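Intimin (Escherichia coli O127:H6 str. E2348/69, PDB 6TQD) is a bacterial adhesin of attaching and effacing Escherichia coli, whose passenger region, which includes bacterial Ig-like domains, probably extends from the cell surface toward the host. Local coordinates at residues A[43-47]-A[48-52]. Residues are numbered along the deposited sequence; the frame is centred on the assembly and turned at random. Where two conformers were deposited one is given.
Sequences ALRSQ and GGQIQ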
loop_
_atom_site.group_PDB
_atom_site.type_symbol
_atom_site.label_atom_id
_atom_site.label_comp_id
_atom_site.label_asym_id
_atom_site.label_seq_id
_atom_site.Cartn_x
_atom_site.Cartn_y
_atom_site.Cartn_z
ATOM N N ALA A 43 0.242 9.341 15.114
ATOM C CA ALA A 43 0.124 8.078 14.381
ATOM C C ALA A 43 1.367 7.806 13.538
ATOM O O ALA A 43 1.873 6.679 13.516
ATOM C CB ALA A 43 -1.128 8.093 13.508
ATOM N N LEU A 44 1.874 8.822 12.832
ATOM C CA LEU A 44 3.098 8.637 12.070
ATOM C C LEU A 44 4.289 8.371 12.974
ATOM O O LEU A 44 5.157 7.558 12.642
ATOM C CB LEU A 44 3.422 9.873 11.223
ATOM C CG LEU A 44 2.613 10.148 9.975
ATOM C CD1 LEU A 44 2.981 11.532 9.446
ATOM C CD2 LEU A 44 2.850 9.079 8.925
ATOM N N ARG A 45 4.361 9.066 14.108
ATOM C CA ARG A 45 5.518 8.916 14.985
ATOM C C ARG A 45 5.592 7.524 15.592
ATOM O O ARG A 45 6.684 7.068 15.931
ATOM C CB ARG A 45 5.522 9.996 16.062
ATOM C CG ARG A 45 5.661 11.369 15.464
ATOM C CD ARG A 45 5.993 12.442 16.474
ATOM N NE ARG A 45 5.979 13.733 15.791
ATOM C CZ ARG A 45 7.057 14.425 15.422
ATOM N NH1 ARG A 45 8.282 13.999 15.709
ATOM N NH2 ARG A 45 6.896 15.575 14.784
ATOM N N SER A 46 4.452 6.849 15.741
ATOM C CA SER A 46 4.462 5.480 16.244
ATOM C C SER A 46 5.371 4.597 15.407
ATOM O O SER A 46 5.931 3.614 15.914
ATOM C CB SER A 46 3.042 4.912 16.231
ATOM O OG SER A 46 2.643 4.587 14.909
ATOM N N GLN A 47 5.533 4.926 14.126
ATOM C CA GLN A 47 6.359 4.143 13.215
ATOM C C GLN A 47 7.550 4.924 12.667
ATOM O O GLN A 47 8.171 4.492 11.692
ATOM C CB GLN A 47 5.497 3.556 12.091
ATOM C CG GLN A 47 4.631 2.395 12.533
ATOM C CD GLN A 47 5.482 1.226 12.980
ATOM O OE1 GLN A 47 6.611 1.062 12.519
ATOM N NE2 GLN A 47 4.959 0.428 13.901
ATOM N N GLY A 48 7.906 6.044 13.295
ATOM C CA GLY A 48 9.104 6.766 12.934
ATOM C C GLY A 48 8.955 7.786 11.827
ATOM O O GLY A 48 9.968 8.321 11.364
ATOM N N GLY A 49 7.737 8.065 11.381
ATOM C CA GLY A 49 7.501 9.149 10.452
ATOM C C GLY A 49 7.128 10.405 11.208
ATOM O O GLY A 49 7.070 10.429 12.436
ATOM N N GLN A 50 6.873 11.474 10.455
ATOM C CA GLN A 50 6.540 12.734 11.101
ATOM C C GLN A 50 6.028 13.716 10.068
ATOM O O GLN A 50 6.239 13.562 8.866
ATOM C CB GLN A 50 7.758 13.335 11.805
ATOM C CG GLN A 50 8.861 13.743 10.861
ATOM C CD GLN A 50 10.062 14.300 11.591
ATOM O OE1 GLN A 50 10.029 15.431 12.080
ATOM N NE2 GLN A 50 11.137 13.524 11.650
ATOM N N ILE A 51 5.358 14.750 10.561
ATOM C CA ILE A 51 5.043 15.936 9.778
ATOM C C ILE A 51 5.920 17.066 10.273
ATOM O O ILE A 51 6.042 17.288 11.485
ATOM C CB ILE A 51 3.552 16.292 9.858
ATOM C CG1 ILE A 51 2.799 15.410 8.872
ATOM C CG2 ILE A 51 3.348 17.773 9.558
ATOM C CD1 ILE A 51 1.376 15.231 9.200
ATOM N N GLN A 52 6.546 17.773 9.335
ATOM C CA GLN A 52 7.490 18.821 9.658
ATOM C C GLN A 52 7.313 19.972 8.685
ATOM O O GLN A 52 6.871 19.786 7.548
ATOM C CB GLN A 52 8.949 18.352 9.569
ATOM C CG GLN A 52 9.301 17.771 8.226
ATOM C CD GLN A 52 10.766 17.350 8.136
ATOM O OE1 GLN A 52 11.459 17.711 7.194
ATOM N NE2 GLN A 52 11.254 16.682 9.170
HETATM O O HOH W 1 8.210 17.543 13.274
#
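Arg45 runs out along the strand that follows its own helix and lays one face of its guanidinium over Gln50 CB, which sits 3.7 Å from the plane, offset toward the rim of the group. Its chain is extended from CG to NE, which carries it past the turn: Arg45 CG lies 3.5 Å from Gly49 O, and Arg45 CA makes a CH···O contact with the same oxygen. The Gln50 side chain runs at a slant to that of Arg45, its amide plane turned 55° from the guanidinium. A water in the plane of the guanidinium, at its edge, accepts from Arg45 NH2 at 2.8 Å and donates to Gln50 OE1 and Ile51 O. The stronger partner of Arg45 is Asp41, whose OD1 forms a salt bridge with Arg45 NE while OD2 accepts from Ile51 N.

Leu44 turns inward instead, where CD1 packs 3.9 Å from Ile51 CG1, and both side chains touch Val79 of strand 76-85. The helix 42-45 ends in a Schellman motif. Gly49 N donates to Leu44 O at 2.9 Å and Gly48 N to Arg45 O at 3.1 Å, with Gly48 at positive phi (87°) as the C-prime residue. Leu44 O also accepts from Gln47 N, on the opposite face of its carbonyl plane. The short helix thus passes into strand 50-53 with an apolar inner side and a water-bridged outer one, where Asp41 would probably offset the arginine's charge.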